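Local atomic coordinates of ubiquitin conjugating enzyme (Agrocybe aegerita, PDB entry 3WE5), a protein that probably accepts activated ubiquitin from an E1 enzyme as a thioester and passes it on toward protein substrates, as an E2 ubiquitin-conjugating enzyme. Residues R27-E32 against A81-S86; G40-I45 against V130-Q135; L57-V62 against A72-F77; V90-T95 against P104-N109. All blocks are in the same frame, centred on the assembly; numbering follows the deposited sequence.

Contact 1. Residues R27-E32 against A81-S86; sequences RRLAKE and AQYPIS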
loop_
_atom_site.group_PDB
_atom_site.type_symbol
_atom_site.label_atom_id
_atom_site.label_comp_id
_atom_site.label_asym_id
_atom_site.label_seq_id
_atom_site.Cartn_x
_atom_site.Cartn_y
_atom_site.Cartn_z
ATOM N N ARG A 27 -21.157 12.267 26.971
ATOM C CA ARG A 27 -22.542 12.517 26.601
ATOM C C ARG A 27 -22.712 12.399 25.087
ATOM O O ARG A 27 -23.733 11.916 24.642
ATOM C CB ARG A 27 -23.026 13.880 27.108
ATOM C CG ARG A 27 -23.189 13.899 28.647
ATOM C CD ARG A 27 -23.762 15.216 29.106
ATOM N NE ARG A 27 -25.134 15.417 28.623
ATOM C CZ ARG A 27 -26.240 14.964 29.222
ATOM N NH1 ARG A 27 -26.178 14.262 30.359
ATOM N NH2 ARG A 27 -27.428 15.219 28.681
ATOM N N ARG A 28 -21.709 12.827 24.326
ATOM C CA ARG A 28 -21.764 12.701 22.866
ATOM C C ARG A 28 -21.795 11.212 22.514
ATOM O O ARG A 28 -22.583 10.764 21.675
ATOM C CB ARG A 28 -20.528 13.367 22.253
ATOM C CG ARG A 28 -20.151 12.929 20.800
ATOM C CD ARG A 28 -21.188 13.383 19.731
ATOM N NE ARG A 28 -20.790 12.793 18.466
ATOM C CZ ARG A 28 -20.305 13.430 17.397
ATOM N NH1 ARG A 28 -20.267 14.749 17.333
ATOM N NH2 ARG A 28 -19.893 12.718 16.349
ATOM N N LEU A 29 -20.961 10.432 23.183
ATOM C CA LEU A 29 -20.950 8.991 22.923
ATOM C C LEU A 29 -22.232 8.317 23.362
ATOM O O LEU A 29 -22.696 7.384 22.678
ATOM C CB LEU A 29 -19.712 8.316 23.549
ATOM C CG LEU A 29 -18.462 8.658 22.726
ATOM C CD1 LEU A 29 -17.208 8.446 23.572
ATOM C CD2 LEU A 29 -18.392 7.816 21.443
ATOM N N ALA A 30 -22.835 8.770 24.468
ATOM C CA ALA A 30 -24.124 8.250 24.899
ATOM C C ALA A 30 -25.187 8.512 23.865
ATOM O O ALA A 30 -26.064 7.681 23.659
ATOM C CB ALA A 30 -24.577 8.852 26.208
ATOM N N LYS A 31 -25.127 9.685 23.240
ATOM C CA LYS A 31 -26.126 10.004 22.224
ATOM C C LYS A 31 -25.931 9.113 21.004
ATOM O O LYS A 31 -26.914 8.644 20.428
ATOM C CB LYS A 31 -26.115 11.500 21.840
ATOM C CG LYS A 31 -27.182 11.792 20.778
ATOM C CD LYS A 31 -27.777 13.171 20.862
ATOM C CE LYS A 31 -28.989 13.259 19.922
ATOM N NZ LYS A 31 -28.620 12.854 18.540
ATOM N N GLU A 32 -24.686 8.861 20.612
ATOM C CA GLU A 32 -24.452 7.971 19.472
ATOM C C GLU A 32 -24.957 6.582 19.795
ATOM O O GLU A 32 -25.511 5.903 18.924
ATOM C CB GLU A 32 -22.977 7.925 19.092
ATOM C CG GLU A 32 -22.407 9.267 18.588
ATOM C CD GLU A 32 -21.120 9.119 17.796
ATOM O OE1 GLU A 32 -20.870 8.096 17.081
ATOM O OE2 GLU A 32 -20.257 10.025 17.893
ATOM N N ALA A 81 -10.516 11.516 25.848
ATOM C CA ALA A 81 -11.386 12.491 26.497
ATOM C C ALA A 81 -11.755 13.691 25.625
ATOM O O ALA A 81 -12.615 14.496 26.019
ATOM C CB ALA A 81 -10.758 12.974 27.815
ATOM N N GLN A 82 -11.094 13.814 24.473
ATOM C CA GLN A 82 -11.348 14.909 23.543
ATOM C C GLN A 82 -12.301 14.533 22.397
ATOM O O GLN A 82 -12.621 15.375 21.568
ATOM C CB GLN A 82 -10.043 15.461 22.969
ATOM C CG GLN A 82 -9.203 16.247 23.995
ATOM C CD GLN A 82 -8.537 15.339 25.010
ATOM O OE1 GLN A 82 -8.860 15.378 26.192
ATOM N NE2 GLN A 82 -7.607 14.511 24.547
ATOM N N TYR A 83 -12.782 13.293 22.362
ATOM C CA TYR A 83 -13.810 12.925 21.368
ATOM C C TYR A 83 -15.019 13.844 21.587
ATOM O O TYR A 83 -15.399 14.136 22.721
ATOM C CB TYR A 83 -14.207 11.441 21.528
ATOM C CG TYR A 83 -15.158 10.952 20.444
ATOM C CD1 TYR A 83 -14.665 10.514 19.236
ATOM C CD2 TYR A 83 -16.539 10.953 20.635
ATOM C CE1 TYR A 83 -15.501 10.070 18.229
ATOM C CE2 TYR A 83 -17.407 10.523 19.609
ATOM C CZ TYR A 83 -16.865 10.079 18.425
ATOM O OH TYR A 83 -17.683 9.635 17.394
ATOM N N PRO A 84 -15.673 14.321 20.509
ATOM C CA PRO A 84 -15.503 13.980 19.092
ATOM C C PRO A 84 -14.574 14.935 18.339
ATOM O O PRO A 84 -14.524 14.880 17.115
ATOM C CB PRO A 84 -16.933 14.130 18.573
ATOM C CG PRO A 84 -17.427 15.351 19.326
ATOM C CD PRO A 84 -16.858 15.177 20.721
ATOM N N ILE A 85 -13.853 15.802 19.047
ATOM C CA ILE A 85 -12.902 16.668 18.373
ATOM C C ILE A 85 -11.713 15.832 17.919
ATOM O O ILE A 85 -11.292 15.926 16.762
ATOM C CB ILE A 85 -12.471 17.868 19.260
ATOM C CG1 ILE A 85 -13.704 18.612 19.786
ATOM C CG2 ILE A 85 -11.469 18.739 18.487
ATOM C CD1 ILE A 85 -14.725 19.092 18.726
ATOM N N SER A 86 -11.189 14.979 18.806
ATOM C CA SER A 86 -10.200 13.989 18.395
ATOM C C SER A 86 -10.894 12.831 17.696
ATOM O O SER A 86 -12.023 12.473 18.049
ATOM C CB SER A 86 -9.441 13.451 19.596
ATOM O OG SER A 86 -10.356 13.050 20.592
#

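Contact 2. Residues G40-I45 against V130-Q135; sequences GCPVGI and VCVTLQ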
loop_
_atom_site.group_PDB
_atom_site.type_symbol
_atom_site.label_atom_id
_atom_site.label_comp_id
_atom_site.label_asym_id
_atom_site.label_seq_id
_atom_site.Cartn_x
_atom_site.Cartn_y
_atom_site.Cartn_z
ATOM N N GLY A 40 -31.015 1.423 14.858
ATOM C CA GLY A 40 -30.369 0.209 14.414
ATOM C C GLY A 40 -29.124 0.531 13.613
ATOM O O GLY A 40 -28.787 1.699 13.395
ATOM N N CYS A 41 -28.407 -0.503 13.210
ATOM C CA CYS A 41 -27.198 -0.295 12.414
ATOM C C CYS A 41 -27.492 -0.564 10.955
ATOM O O CYS A 41 -28.442 -1.299 10.652
ATOM C CB CYS A 41 -26.078 -1.253 12.828
ATOM S SG CYS A 41 -25.350 -0.979 14.464
ATOM N N PRO A 42 -26.670 -0.008 10.052
ATOM C CA PRO A 42 -26.847 -0.326 8.634
ATOM C C PRO A 42 -26.517 -1.777 8.372
ATOM O O PRO A 42 -25.806 -2.401 9.149
ATOM C CB PRO A 42 -25.814 0.573 7.935
ATOM C CG PRO A 42 -25.561 1.699 8.927
ATOM C CD PRO A 42 -25.628 1.017 10.259
ATOM N N VAL A 43 -27.006 -2.319 7.264
ATOM C CA VAL A 43 -26.810 -3.732 6.993
ATOM C C VAL A 43 -25.331 -4.123 6.986
ATOM O O VAL A 43 -24.467 -3.410 6.424
ATOM C CB VAL A 43 -27.537 -4.151 5.663
ATOM C CG1 VAL A 43 -26.959 -3.420 4.459
ATOM C CG2 VAL A 43 -27.464 -5.662 5.463
ATOM N N GLY A 44 -25.040 -5.241 7.644
ATOM C CA GLY A 44 -23.698 -5.787 7.636
ATOM C C GLY A 44 -22.901 -5.264 8.823
ATOM O O GLY A 44 -21.808 -5.743 9.107
ATOM N N ILE A 45 -23.454 -4.287 9.518
ATOM C CA ILE A 45 -22.726 -3.718 10.664
ATOM C C ILE A 45 -23.463 -4.095 11.941
ATOM O O ILE A 45 -24.664 -3.906 12.054
ATOM C CB ILE A 45 -22.574 -2.194 10.520
ATOM C CG1 ILE A 45 -21.665 -1.848 9.343
ATOM C CG2 ILE A 45 -22.003 -1.588 11.828
ATOM C CD1 ILE A 45 -21.934 -0.475 8.780
ATOM N N VAL A 130 -17.990 5.972 10.347
ATOM C CA VAL A 130 -16.720 5.319 10.167
ATOM C C VAL A 130 -16.915 3.853 9.761
ATOM O O VAL A 130 -16.214 3.355 8.878
ATOM C CB VAL A 130 -15.876 5.395 11.455
ATOM C CG1 VAL A 130 -14.583 4.592 11.304
ATOM C CG2 VAL A 130 -15.567 6.852 11.783
ATOM N N CYS A 131 -17.833 3.158 10.434
ATOM C CA CYS A 131 -18.098 1.749 10.106
ATOM C C CYS A 131 -18.502 1.588 8.644
ATOM O O CYS A 131 -18.015 0.675 7.945
ATOM C CB CYS A 131 -19.242 1.219 10.956
ATOM S SG CYS A 131 -18.778 0.903 12.705
ATOM N N VAL A 132 -19.411 2.453 8.214
ATOM C CA VAL A 132 -19.911 2.409 6.825
ATOM C C VAL A 132 -18.805 2.702 5.829
ATOM O O VAL A 132 -18.691 2.032 4.788
ATOM C CB VAL A 132 -21.057 3.409 6.624
ATOM C CG1 VAL A 132 -21.333 3.642 5.134
ATOM C CG2 VAL A 132 -22.322 2.943 7.350
ATOM N N THR A 133 -18.003 3.730 6.126
ATOM C CA THR A 133 -16.849 4.067 5.287
ATOM C C THR A 133 -15.844 2.934 5.153
ATOM O O THR A 133 -15.356 2.655 4.061
ATOM C CB THR A 133 -16.128 5.360 5.816
ATOM O OG1 THR A 133 -17.064 6.444 5.844
ATOM C CG2 THR A 133 -14.945 5.739 4.935
ATOM N N LEU A 134 -15.524 2.261 6.253
ATOM C CA LEU A 134 -14.571 1.171 6.201
ATOM C C LEU A 134 -15.165 -0.053 5.492
ATOM O O LEU A 134 -14.443 -0.777 4.780
ATOM C CB LEU A 134 -14.100 0.793 7.619
ATOM C CG LEU A 134 -13.314 1.888 8.337
ATOM C CD1 LEU A 134 -12.955 1.447 9.748
ATOM C CD2 LEU A 134 -12.039 2.256 7.577
ATOM N N GLN A 135 -16.464 -0.270 5.671
ATOM C CA GLN A 135 -17.156 -1.346 4.956
ATOM C C GLN A 135 -17.059 -1.116 3.446
ATOM O O GLN A 135 -16.776 -2.051 2.692
ATOM C CB GLN A 135 -18.614 -1.373 5.381
ATOM C CG GLN A 135 -19.456 -2.571 4.871
ATOM C CD GLN A 135 -20.903 -2.382 5.247
ATOM O OE1 GLN A 135 -21.434 -1.269 5.148
ATOM N NE2 GLN A 135 -21.551 -3.448 5.707
HETATM O O HOH W 1 -24.183 -1.113 5.069
#

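Contact 3. Residues L57-V62 against A72-F77; sequences LFTIEV and AYTLQF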
loop_
_atom_site.group_PDB
_atom_site.type_symbol
_atom_site.label_atom_id
_atom_site.label_comp_id
_atom_site.label_asym_id
_atom_site.label_seq_id
_atom_site.Cartn_x
_atom_site.Cartn_y
_atom_site.Cartn_z
ATOM N N LEU A 57 -16.928 -2.331 20.355
ATOM C CA LEU A 57 -16.639 -3.323 19.321
ATOM C C LEU A 57 -17.855 -3.525 18.407
ATOM O O LEU A 57 -18.991 -3.627 18.877
ATOM C CB LEU A 57 -16.339 -4.673 19.977
ATOM C CG LEU A 57 -15.095 -4.742 20.858
ATOM C CD1 LEU A 57 -15.061 -6.123 21.571
ATOM C CD2 LEU A 57 -13.839 -4.524 20.057
ATOM N N PHE A 58 -17.582 -3.592 17.104
ATOM C CA PHE A 58 -18.574 -3.929 16.077
ATOM C C PHE A 58 -18.100 -5.149 15.271
ATOM O O PHE A 58 -16.913 -5.440 15.210
ATOM C CB PHE A 58 -18.719 -2.763 15.083
ATOM C CG PHE A 58 -19.343 -1.545 15.655
ATOM C CD1 PHE A 58 -18.587 -0.651 16.407
ATOM C CD2 PHE A 58 -20.690 -1.269 15.448
ATOM C CE1 PHE A 58 -19.170 0.489 16.935
ATOM C CE2 PHE A 58 -21.284 -0.133 15.965
ATOM C CZ PHE A 58 -20.511 0.751 16.737
ATOM N N THR A 59 -19.035 -5.856 14.643
ATOM C CA THR A 59 -18.648 -6.732 13.535
ATOM C C THR A 59 -19.006 -6.041 12.228
ATOM O O THR A 59 -20.007 -5.339 12.154
ATOM C CB THR A 59 -19.277 -8.115 13.602
ATOM O OG1 THR A 59 -20.694 -8.003 13.586
ATOM C CG2 THR A 59 -18.837 -8.831 14.861
ATOM N N ILE A 60 -18.156 -6.241 11.224
ATOM C CA ILE A 60 -18.340 -5.630 9.909
ATOM C C ILE A 60 -18.357 -6.762 8.887
ATOM O O ILE A 60 -17.385 -7.532 8.765
ATOM C CB ILE A 60 -17.176 -4.713 9.570
ATOM C CG1 ILE A 60 -17.047 -3.583 10.611
ATOM C CG2 ILE A 60 -17.318 -4.152 8.141
ATOM C CD1 ILE A 60 -18.261 -2.671 10.722
ATOM N N GLU A 61 -19.462 -6.865 8.160
ATOM C CA GLU A 61 -19.526 -7.792 7.026
ATOM C C GLU A 61 -19.750 -6.970 5.782
ATOM O O GLU A 61 -20.596 -6.077 5.768
ATOM C CB GLU A 61 -20.669 -8.784 7.188
ATOM C CG GLU A 61 -20.802 -9.711 5.979
ATOM C CD GLU A 61 -21.706 -10.892 6.230
ATOM O OE1 GLU A 61 -22.059 -11.127 7.408
ATOM O OE2 GLU A 61 -22.054 -11.580 5.240
ATOM N N VAL A 62 -18.997 -7.263 4.728
ATOM C CA VAL A 62 -19.128 -6.532 3.478
ATOM C C VAL A 62 -20.198 -7.260 2.679
ATOM O O VAL A 62 -20.127 -8.492 2.523
ATOM C CB VAL A 62 -17.827 -6.543 2.688
ATOM C CG1 VAL A 62 -17.973 -5.728 1.405
ATOM C CG2 VAL A 62 -16.668 -5.980 3.542
ATOM N N ALA A 72 -17.031 -12.011 8.634
ATOM C CA ALA A 72 -17.293 -10.941 9.589
ATOM C C ALA A 72 -16.004 -10.596 10.333
ATOM O O ALA A 72 -15.353 -11.474 10.908
ATOM C CB ALA A 72 -18.375 -11.343 10.574
ATOM N N TYR A 73 -15.635 -9.320 10.318
ATOM C CA TYR A 73 -14.409 -8.889 10.977
ATOM C C TYR A 73 -14.782 -8.081 12.182
ATOM O O TYR A 73 -15.786 -7.395 12.172
ATOM C CB TYR A 73 -13.564 -8.038 10.032
ATOM C CG TYR A 73 -13.137 -8.834 8.834
ATOM C CD1 TYR A 73 -11.998 -9.613 8.891
ATOM C CD2 TYR A 73 -13.890 -8.828 7.663
ATOM C CE1 TYR A 73 -11.598 -10.360 7.826
ATOM C CE2 TYR A 73 -13.487 -9.591 6.565
ATOM C CZ TYR A 73 -12.338 -10.354 6.668
ATOM O OH TYR A 73 -11.877 -11.127 5.614
ATOM N N THR A 74 -13.947 -8.129 13.213
ATOM C CA THR A 74 -14.234 -7.357 14.417
ATOM C C THR A 74 -13.455 -6.052 14.362
ATOM O O THR A 74 -12.243 -6.053 14.136
ATOM C CB THR A 74 -13.856 -8.172 15.659
ATOM O OG1 THR A 74 -14.710 -9.327 15.718
ATOM C CG2 THR A 74 -14.036 -7.367 16.927
ATOM N N LEU A 75 -14.176 -4.953 14.564
ATOM C CA LEU A 75 -13.620 -3.590 14.481
ATOM C C LEU A 75 -13.744 -2.933 15.850
ATOM O O LEU A 75 -14.824 -2.907 16.441
ATOM C CB LEU A 75 -14.402 -2.785 13.438
ATOM C CG LEU A 75 -13.919 -1.371 13.090
ATOM C CD1 LEU A 75 -12.525 -1.439 12.444
ATOM C CD2 LEU A 75 -14.920 -0.675 12.141
ATOM N N GLN A 76 -12.624 -2.398 16.343
ATOM C CA GLN A 76 -12.578 -1.782 17.669
ATOM C C GLN A 76 -12.427 -0.273 17.539
ATOM O O GLN A 76 -11.651 0.194 16.707
ATOM C CB GLN A 76 -11.382 -2.369 18.420
ATOM C CG GLN A 76 -11.109 -1.802 19.825
ATOM C CD GLN A 76 -9.807 -2.399 20.361
ATOM O OE1 GLN A 76 -9.792 -3.532 20.822
ATOM N NE2 GLN A 76 -8.706 -1.672 20.224
ATOM N N PHE A 77 -13.216 0.456 18.321
ATOM C CA PHE A 77 -13.098 1.910 18.468
ATOM C C PHE A 77 -12.605 2.204 19.869
ATOM O O PHE A 77 -13.180 1.711 20.832
ATOM C CB PHE A 77 -14.462 2.568 18.309
ATOM C CG PHE A 77 -14.945 2.582 16.899
ATOM C CD1 PHE A 77 -15.397 1.426 16.306
ATOM C CD2 PHE A 77 -14.943 3.765 16.166
ATOM C CE1 PHE A 77 -15.840 1.446 14.963
ATOM C CE2 PHE A 77 -15.370 3.791 14.877
ATOM C CZ PHE A 77 -15.805 2.632 14.258
#

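Contact 4. Residues V90-T95 against P104-N109; sequences VQFVVT and PHVYSN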
loop_
_atom_site.group_PDB
_atom_site.type_symbol
_atom_site.label_atom_id
_atom_site.label_comp_id
_atom_site.label_asym_id
_atom_site.label_seq_id
_atom_site.Cartn_x
_atom_site.Cartn_y
_atom_site.Cartn_z
ATOM N N VAL A 90 -9.109 3.543 15.682
ATOM C CA VAL A 90 -9.902 2.460 15.096
ATOM C C VAL A 90 -9.001 1.396 14.468
ATOM O O VAL A 90 -8.093 1.711 13.689
ATOM C CB VAL A 90 -10.848 3.042 14.019
ATOM C CG1 VAL A 90 -11.728 1.929 13.427
ATOM C CG2 VAL A 90 -11.726 4.124 14.599
ATOM N N GLN A 91 -9.240 0.126 14.805
ATOM C CA GLN A 91 -8.442 -0.962 14.267
ATOM C C GLN A 91 -9.260 -2.251 14.231
ATOM O O GLN A 91 -10.188 -2.449 15.043
ATOM C CB GLN A 91 -7.170 -1.151 15.102
ATOM C CG GLN A 91 -7.449 -1.566 16.534
ATOM C CD GLN A 91 -6.377 -1.069 17.495
ATOM O OE1 GLN A 91 -6.506 0.007 18.084
ATOM N NE2 GLN A 91 -5.318 -1.851 17.658
ATOM N N PHE A 92 -8.935 -3.111 13.271
ATOM C CA PHE A 92 -9.488 -4.455 13.272
ATOM C C PHE A 92 -8.777 -5.221 14.377
ATOM O O PHE A 92 -7.562 -5.039 14.595
ATOM C CB PHE A 92 -9.313 -5.129 11.905
ATOM C CG PHE A 92 -10.229 -4.570 10.840
ATOM C CD1 PHE A 92 -11.567 -4.950 10.785
ATOM C CD2 PHE A 92 -9.768 -3.626 9.925
ATOM C CE1 PHE A 92 -12.439 -4.419 9.808
ATOM C CE2 PHE A 92 -10.625 -3.103 8.935
ATOM C CZ PHE A 92 -11.959 -3.493 8.874
ATOM N N VAL A 93 -9.545 -6.053 15.071
ATOM C CA VAL A 93 -9.041 -6.888 16.159
ATOM C C VAL A 93 -8.322 -8.124 15.621
ATOM O O VAL A 93 -8.805 -8.814 14.707
ATOM C CB VAL A 93 -10.168 -7.270 17.123
ATOM C CG1 VAL A 93 -9.675 -8.250 18.205
ATOM C CG2 VAL A 93 -10.715 -6.029 17.783
ATOM N N VAL A 94 -7.138 -8.383 16.163
ATOM C CA VAL A 94 -6.367 -9.535 15.699
ATOM C C VAL A 94 -5.984 -10.454 16.846
ATOM O O VAL A 94 -5.041 -11.254 16.721
ATOM C CB VAL A 94 -5.118 -9.118 14.893
ATOM C CG1 VAL A 94 -5.530 -8.428 13.611
ATOM C CG2 VAL A 94 -4.199 -8.209 15.723
ATOM N N THR A 95 -6.710 -10.338 17.955
ATOM C CA THR A 95 -6.495 -11.218 19.103
ATOM C C THR A 95 -7.333 -12.482 18.990
ATOM O O THR A 95 -8.308 -12.534 18.235
ATOM C CB THR A 95 -6.836 -10.524 20.434
ATOM O OG1 THR A 95 -8.155 -9.971 20.362
ATOM C CG2 THR A 95 -5.847 -9.402 20.728
ATOM N N PRO A 104 -5.213 -3.456 0.996
ATOM C CA PRO A 104 -4.060 -2.551 0.849
ATOM C C PRO A 104 -4.001 -1.387 1.834
ATOM O O PRO A 104 -2.959 -0.737 1.935
ATOM C CB PRO A 104 -4.231 -1.990 -0.573
ATOM C CG PRO A 104 -5.076 -2.976 -1.282
ATOM C CD PRO A 104 -6.012 -3.523 -0.245
ATOM N N HIS A 105 -5.097 -1.110 2.536
ATOM C CA HIS A 105 -5.098 -0.061 3.541
ATOM C C HIS A 105 -5.207 -0.603 4.969
ATOM O O HIS A 105 -5.346 0.177 5.920
ATOM C CB HIS A 105 -6.212 0.942 3.252
ATOM C CG HIS A 105 -5.935 1.805 2.060
ATOM N ND1 HIS A 105 -5.401 3.072 2.167
ATOM C CD2 HIS A 105 -6.071 1.564 0.734
ATOM C CE1 HIS A 105 -5.246 3.584 0.959
ATOM N NE2 HIS A 105 -5.654 2.694 0.074
ATOM N N VAL A 106 -5.110 -1.924 5.119
ATOM C CA VAL A 106 -5.186 -2.562 6.438
ATOM C C VAL A 106 -3.938 -3.360 6.758
ATOM O O VAL A 106 -3.606 -4.305 6.058
ATOM C CB VAL A 106 -6.429 -3.472 6.566
ATOM C CG1 VAL A 106 -6.513 -4.054 7.999
ATOM C CG2 VAL A 106 -7.689 -2.664 6.274
ATOM N N TYR A 107 -3.246 -2.976 7.827
ATOM C CA TYR A 107 -2.030 -3.667 8.236
ATOM C C TYR A 107 -2.356 -4.999 8.908
ATOM O O TYR A 107 -3.467 -5.201 9.388
ATOM C CB TYR A 107 -1.196 -2.754 9.142
ATOM C CG TYR A 107 -0.591 -1.613 8.361
ATOM C CD1 TYR A 107 0.529 -1.826 7.563
ATOM C CD2 TYR A 107 -1.157 -0.343 8.376
ATOM C CE1 TYR A 107 1.089 -0.811 6.823
ATOM C CE2 TYR A 107 -0.602 0.687 7.632
ATOM C CZ TYR A 107 0.518 0.440 6.858
ATOM O OH TYR A 107 1.081 1.447 6.112
ATOM N N SER A 108 -1.399 -5.920 8.928
ATOM C CA SER A 108 -1.637 -7.254 9.484
ATOM C C SER A 108 -1.874 -7.217 10.997
ATOM O O SER A 108 -2.393 -8.175 11.577
ATOM C CB SER A 108 -0.467 -8.191 9.137
ATOM O OG SER A 108 0.739 -7.704 9.704
ATOM N N ASN A 109 -1.478 -6.119 11.639
ATOM C CA ASN A 109 -1.742 -5.926 13.047
ATOM C C ASN A 109 -3.100 -5.271 13.278
ATOM O O ASN A 109 -3.448 -4.947 14.406
ATOM C CB ASN A 109 -0.634 -5.102 13.711
ATOM C CG ASN A 109 -0.634 -3.646 13.275
ATOM O OD1 ASN A 109 -1.277 -3.270 12.291
ATOM N ND2 ASN A 109 0.116 -2.821 13.997
HETATM O O HOH W 2 -5.616 -4.463 16.275
#

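Contact 1. Residues R27-E32 against A81-S86
Tyr83 and Leu29, both buried, make the tightly packed side of the contact: Leu29 CD2 comes obliquely to within 3.4 Å of Tyr83 CE2. At the border of this patch Tyr83 donates its phenol hydrogen to Glu32, with OH 2.7 Å from OE2. The carboxylate oxygen sits at the edge of the tyrosine ring and is met on its syn side, 17° out of the carboxylate plane. Arg28 sends CG anti to the backbone N (chi1 160°) and bends at chi2, which brings the guanidinium back to Glu32 in a side-on salt bridge, NE 2.9 Å and NH2 3.1 Å from the same OE2. One oxygen takes three donors, and its negative charge is probably well stabilised.

The outer side is formed by Arg28 and Pro84, which remain partly exposed. Pro84 follows a cis peptide bond. Its CB stands 3.6 Å above the centre of the Arg28 guanidinium and also over a face of the Tyr83 ring, two groups whose planes are nearly perpendicular (78°). Arg28 NH1 is hydrogen-bonded to Pro123 O.

Glu32 OE1 accepts from Val127 N, tying helix 24-39 to the start of helix 127-140; Tyr83, edge-to-face with Phe79, and Pro84 set the loop between strands 72-78 and 89-92 against helix 24-39.

Contact 2. Residues G40-I45 against V130-Q135
Ile45 supplies the apolar core of this contact, and Gln135 its polar part. The isoleucine reaches helix 127-140 by two branches: CD1 lies 3.7 Å from Val132 CG2, while CG2, anti to the backbone N, comes 4.0 Å from Cys131 CB. Val132 CG2 serves two partners, since Pro42 CG approaches it at 3.8 Å; both Pro42 and Ile45 cross the valine at about a right angle.

The direct hydrogen bond runs from Gln135 NE2 to Val43 O, 3.0 Å and nearly straight at 173°. It uses a lone pair in the carbonyl plane, and the acceptor lies in the plane of the glutamine amide. An extended side chain, with chi1 at -172° and chi2 at -174°, carries the amide across to the loop. NE2 also donates to Glu61 O, so the amide spans loop and strand.

Water adds a second path. One molecule donates to Val43 O at 2.7 Å and to Gln135 OE1 at 2.8 Å, linking the acceptor carbonyl to the other end of the amide. With NE2 donating to two carbonyls and OE1 accepting from the water, the rotation of the amide is fixed from both ends.

Residues Pro42 to Ile45 form a type II turn, closed by Ile45 N to Pro42 O and leading into the first strand. The arrangement belongs to the E2 catalytic fold, in which the long central helix packs on one face of the antiparallel sheet.

Contact 3. Residues L57-V62 against A72-F77
Phe58 and Phe77 meet obliquely on the face of the sheet that also bears Ile60 and Leu75. Their ring centroids lie 5.5 Å apart with the planes at 68°, and the nearest carbons are Phe58 CD1 and Phe77 CE1, at 3.7 Å. Next to them, Ile60 CG1 comes 3.9 Å from Leu75 CD2, the two chains again crossing at a slant; in Leu75, CG anti to the backbone N (chi1 -175°) and the bend at chi2 (64°) together turn CD2 to the isoleucine. Phe58 and Phe77 both reach Val127 of helix 127-140, so this is the face that helix covers.

Leu57, Thr59, Thr74 and Gln76 project from the other face, where contacts are fewer. Leu57 and Gln76 run side by side in the same direction, and Leu57 CD2 touches Gln76 CB at 3.7 Å, along the aliphatic part of the glutamine.

The backbones hold these side chains in register. Phe58 and Leu75 are a hydrogen-bonded pair, with the N of each 2.9 Å from the O of the other. Ile60 and Tyr73 form the next such pair, with Ile60 N 2.8 Å from Tyr73 O, while Thr59 faces Thr74 as a non-hydrogen-bonded pair between them. The Tyr73 hydroxyl is hydrogen-bonded to Glu71.

Together the two segments form the central beta hairpin of the four-stranded antiparallel meander that characterises the E2 catalytic fold.

Contact 4. Residues V90-T95 against P104-N109
Phe92 has its ring carbon CG anti to the carbonyl carbon (chi1 -73°), and the ring so placed meets both methyls of Val106. Val106 answers with CG1 anti to the backbone N, at chi1 -177°, putting this methyl 3.8 Å from Phe92 CD2 while CG2 lies 4.0 Å from Phe92 CE2. The side chains cross at about a right angle, and CG1 approaches the ring obliquely.

Further along, Val94 sets its two methyls against backbone rather than side chains: CG1 is 3.7 Å from Ser108 O and CG2 3.6 Å from Asn109 O.

No direct hydrogen bond joins the segments. A water does it instead, donating to Phe92 O at 2.6 Å and to Asn109 O at 2.9 Å, and accepting from Gln91 NE2 at 3.0 Å. The Asn109 side chain turns to its own loop, where OD1 accepts from His111 N, and Tyr107 OH is hydrogen-bonded to Arg152 of the second subunit.

Pro104 and His105 follow His103 in a His-Pro-His sequence, which stands in place of the usual His-Pro-Asn, as in UBE2W-type E2s, to which this protein probably belongs. Phe92 and Val94 packing, the water and the backbone bond of Phe92 with Gly110 anchor this loop to the sheet edge; as in other E2 enzymes, it probably leads to the active-site cysteine.

Contacts 2, 3 and 4 meet around the four-stranded sheet. Contact 3 pairs its two middle strands, and contact 4 starts from the adjoining edge strand, 89-92, the centres lying about 11 Å apart. Contact 2, about 9 Å from contact 3 between centres, adds the turn before strand 45-49 and helix 127-140. Contact 1 is peripheral, its centre about 19 to 23 Å from the others. Along the chain, contact 3 is nested inside the loops closed by contacts 1 and 2, and contact 4 inside that of contact 2, whereas the segments of contacts 1 and 2 alternate. Contacts 1 and 2 join segments far apart in sequence, contacts 3 and 4 near neighbours, all within one E2 fold.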